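Side-chain contacts in SusD superfamily protein (Bacteroides vulgatus ATCC 8482, PDB 3JQ0), which probably binds nutrient glycans at the outer membrane, although its own substrate is unknown: residues R440-M443 / F444-K447; S465-Q468 / S469-L472. All blocks are in the same frame, centred on the assembly; numbering follows the deposited sequence.

Contact 1. Residues R440-M443 / F444-K447; sequences REFM and FEGK
The carbonyl oxygen of Phe442 takes two hydrogen bonds, one from Glu445 N and one from a water. Glu445 N donates to Phe442 O over 3.0 Å with an N-H...O angle of 146°. The water also accepts a hydrogen bond from Lys447 N at 2.9 Å, tying the residue two beyond the turn back to its first carbonyl. From Phe442 to Glu445 the backbone makes a type II beta turn, with Phe444 taking the positive phi in its third position; Phe444 N and Gly446 N both donate to the carboxylate of Glu35.

Met443, built as selenomethionine, and Phe444 run side by side in the same direction. Met443 CB lies over one face of the Phe444 ring, 4.0 Å from its centroid in a CH-pi contact, while SE stands obliquely at 5.3 Å from that centroid, a looser Met-aromatic approach. Lys447 meets Phe442 instead: bent at chi2 (-56°), it lays CG 3.6 Å from Phe442 CB before the chain leads off to put NZ on the carbonyl oxygen of Ile361.

Glu445 reaches past Phe442 with its chain extended beyond CG. Its OE1 sits at the ring edge, in plane, 3.9 Å from Phe442 CD1, and the carboxylate is turned 61° from the ring. OE2 forms salt bridges with Lys341 and Arg363. Since Arg363 also pairs with Glu441 OE2, it probably eases the repulsion between the two buried acids, whose OE2 atoms are 6.0 Å apart. Gly446 has phi and psi that would press any side chain onto the carbonyl oxygen of Glu445. The whole is a type II turn leading out of helix 430-441 toward helix 448-455, within the buried part of this largely helical SusD-family fold.

Contact 2. Residues S465-Q468 / S469-L472; sequences SAEQ and SRLL
Between Glu467 and Arg470 the chain reverses in a tight turn, bringing their CA atoms to 5.2 Å. Arg470 N closes it by donating to Glu467 O over 2.9 Å at 155°, and Gln468 and Ser469 have backbone angles close to those of a type I turn. Two waters add to it: one joins Glu467 N to Arg470 O, accepting from the first and donating to the second, and the other joins Gln468 O to Leu471 N, donating to Gln468 O at 2.8 Å and accepting from Leu471 N.

Leu471 packs back over the turn. With CG beside its backbone N (chi1 -61°), it sets CD2 3.4 Å from Glu467 O, and the same methyl meets Ala466 CB at 4.0 Å. Val460 of helix 457-463 touches both of these side chains. Were Leu471 replaced by an alanine, Ala466 CB would be likely to lose its methyl partner and a gap to open beside Val460.

On another flank Glu467 and Arg470 extend alongside one another. Glu467 OE1 comes to 3.9 Å from Arg470 CD, so the acid meets the aliphatic part of the arginine. The carboxylate and guanidinium planes are 81° apart, and Glu467 OE1 stays 4.6 Å from Arg470 NH1, well out of the guanidinium plane: at most a general attraction of charges, since no N-H points at the oxygen. Arg470 spends its NE on the carbonyl oxygen of Gly491 and its NH1 on a glycerol probably left from crystallisation. This is a hydrogen-bonded, water-braced beta turn at the surface, in the loop between helices 457-463 and 477-482.

Overall arrangement
The two turns follow one another along the chain, separated by helices 448-455 and 457-463. Contact 1 lies deep, its centre about 6 Å from the centre of the chain, whereas contact 2 sits at the surface, about 20 Å out. Their centres are about 21 Å apart and their nearest atoms about 12 Å, so they do not touch. Helix 448-455, which begins right after contact 1, offers Trp449 and Arg453 to contact 2. The segment following helix 27-34 serves both: Glu35 binds backbone of contact 1, Arg37 that of contact 2. Glycerol and sulfate lie near contact 2, probably from the crystallisation liquor, so they are weak evidence for a sugar site.

Contact 1. Residues R440-M443 / F444-K447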
# COMPACT_ATOMS: atom_id res chain seq x y z
N ARG A 440 7.27 0.50 -9.79
CA ARG A 440 7.08 1.78 -10.44
C ARG A 440 5.72 2.38 -10.13
O ARG A 440 5.59 3.62 -10.05
CB ARG A 440 7.27 1.60 -11.97
CG ARG A 440 8.71 1.35 -12.35
CD ARG A 440 8.87 1.08 -13.83
NE ARG A 440 10.29 1.01 -14.18
CZ ARG A 440 10.78 0.51 -15.31
NH1 ARG A 440 10.01 -0.12 -16.17
NH2 ARG A 440 12.09 0.60 -15.52
N GLU A 441 4.68 1.57 -9.99
CA GLU A 441 3.31 2.02 -9.90
C GLU A 441 2.96 2.45 -8.45
O GLU A 441 2.11 3.33 -8.29
CB GLU A 441 2.39 0.87 -10.36
CG GLU A 441 0.93 1.22 -10.46
CD GLU A 441 0.55 2.28 -11.52
OE1 GLU A 441 1.32 2.41 -12.49
OE2 GLU A 441 -0.56 2.89 -11.36
N PHE A 442 3.55 1.82 -7.43
CA PHE A 442 3.01 1.86 -6.08
C PHE A 442 3.94 2.43 -5.02
O PHE A 442 3.74 2.19 -3.83
CB PHE A 442 2.51 0.46 -5.63
CG PHE A 442 1.32 -0.01 -6.44
CD1 PHE A 442 0.10 0.64 -6.33
CD2 PHE A 442 1.43 -1.08 -7.32
CE1 PHE A 442 -1.01 0.21 -7.08
CE2 PHE A 442 0.35 -1.49 -8.04
CZ PHE A 442 -0.84 -0.81 -7.99
N MSE A 443 4.92 3.27 -5.40
CA MSE A 443 5.73 3.90 -4.36
C MSE A 443 4.87 4.62 -3.36
O MSE A 443 3.93 5.34 -3.74
CB MSE A 443 6.75 4.89 -4.96
CG MSE A 443 7.73 4.31 -5.92
SE MSE A 443 9.15 5.53 -6.37
CE MSE A 443 10.15 5.29 -4.72
N PHE A 444 5.20 4.48 -2.06
CA PHE A 444 4.48 5.15 -0.97
C PHE A 444 3.05 4.63 -0.75
O PHE A 444 2.32 5.20 0.03
CB PHE A 444 4.49 6.70 -1.11
CG PHE A 444 5.81 7.23 -1.57
CD1 PHE A 444 6.96 7.06 -0.80
CD2 PHE A 444 5.97 7.82 -2.81
CE1 PHE A 444 8.19 7.44 -1.22
CE2 PHE A 444 7.22 8.23 -3.25
CZ PHE A 444 8.33 8.03 -2.44
N GLU A 445 2.69 3.51 -1.38
CA GLU A 445 1.38 2.91 -1.24
C GLU A 445 1.39 1.59 -0.50
O GLU A 445 0.35 0.96 -0.36
CB GLU A 445 0.66 2.81 -2.58
CG GLU A 445 0.28 4.17 -3.17
CD GLU A 445 -0.35 4.02 -4.54
OE1 GLU A 445 -1.56 3.67 -4.55
OE2 GLU A 445 0.32 4.31 -5.56
N GLY A 446 2.53 1.17 0.02
CA GLY A 446 2.50 0.02 0.94
C GLY A 446 2.48 -1.37 0.30
O GLY A 446 1.90 -2.29 0.87
N LYS A 447 3.12 -1.52 -0.85
CA LYS A 447 3.05 -2.77 -1.62
C LYS A 447 4.34 -3.58 -1.74
O LYS A 447 4.26 -4.80 -1.77
CB LYS A 447 2.54 -2.52 -3.03
CG LYS A 447 1.25 -1.69 -3.10
CD LYS A 447 0.09 -2.25 -2.28
CE LYS A 447 -1.17 -1.43 -2.45
NZ LYS A 447 -2.32 -1.89 -1.60
O HOH W 1 5.12 -0.08 -2.36

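Contact 2. Residues S465-Q468 / S469-L472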
# COMPACT_ATOMS: atom_id res chain seq x y z
N SER A 465 17.19 -6.65 2.70
CA SER A 465 18.21 -7.16 3.62
C SER A 465 17.63 -8.08 4.70
O SER A 465 18.33 -8.40 5.65
CB SER A 465 18.92 -6.01 4.26
OG SER A 465 17.98 -5.19 4.95
N ALA A 466 16.40 -8.55 4.51
CA ALA A 466 15.80 -9.44 5.51
C ALA A 466 16.54 -10.75 5.62
O ALA A 466 17.14 -11.23 4.67
CB ALA A 466 14.33 -9.67 5.16
N GLU A 467 16.43 -11.35 6.78
CA GLU A 467 16.93 -12.68 7.03
C GLU A 467 15.80 -13.67 6.97
O GLU A 467 14.68 -13.39 7.39
CB GLU A 467 17.57 -12.76 8.41
CG GLU A 467 18.81 -11.88 8.54
CD GLU A 467 19.38 -11.90 9.95
OE1 GLU A 467 18.73 -11.39 10.87
OE2 GLU A 467 20.47 -12.49 10.12
N GLN A 468 16.07 -14.86 6.43
CA GLN A 468 15.02 -15.81 6.14
C GLN A 468 14.29 -16.31 7.39
O GLN A 468 13.10 -16.63 7.36
CB GLN A 468 15.59 -16.98 5.32
CG GLN A 468 14.46 -17.83 4.77
CD GLN A 468 14.90 -18.88 3.81
OE1 GLN A 468 16.12 -19.08 3.60
NE2 GLN A 468 13.92 -19.60 3.24
N SER A 469 14.99 -16.32 8.52
CA SER A 469 14.38 -16.69 9.80
C SER A 469 13.58 -15.56 10.48
O SER A 469 12.94 -15.82 11.49
CB SER A 469 15.45 -17.17 10.79
OG SER A 469 16.35 -16.12 11.10
N ARG A 470 13.62 -14.37 9.90
CA ARG A 470 12.99 -13.20 10.45
C ARG A 470 12.20 -12.45 9.36
O ARG A 470 12.27 -11.22 9.24
CB ARG A 470 14.03 -12.27 11.11
CG ARG A 470 14.56 -12.83 12.41
CD ARG A 470 15.56 -11.88 13.04
NE ARG A 470 15.89 -12.40 14.35
CZ ARG A 470 16.61 -11.77 15.26
NH1 ARG A 470 17.03 -10.54 15.04
NH2 ARG A 470 16.89 -12.39 16.39
N LEU A 471 11.37 -13.17 8.61
CA LEU A 471 10.49 -12.53 7.64
C LEU A 471 9.24 -11.95 8.29
O LEU A 471 8.66 -11.00 7.75
CB LEU A 471 10.07 -13.51 6.56
CG LEU A 471 11.24 -14.08 5.76
CD1 LEU A 471 10.70 -14.94 4.60
CD2 LEU A 471 12.11 -12.96 5.18
N LEU A 472 8.83 -12.51 9.43
CA LEU A 472 7.72 -11.94 10.23
C LEU A 472 8.29 -10.76 11.07
O LEU A 472 9.43 -10.38 10.90
CB LEU A 472 7.09 -13.07 11.06
CG LEU A 472 6.52 -14.23 10.25
CD1 LEU A 472 6.07 -15.33 11.25
CD2 LEU A 472 5.37 -13.76 9.38
O HOH W 2 14.76 -9.89 8.66
O HOH W 3 10.80 -16.08 8.80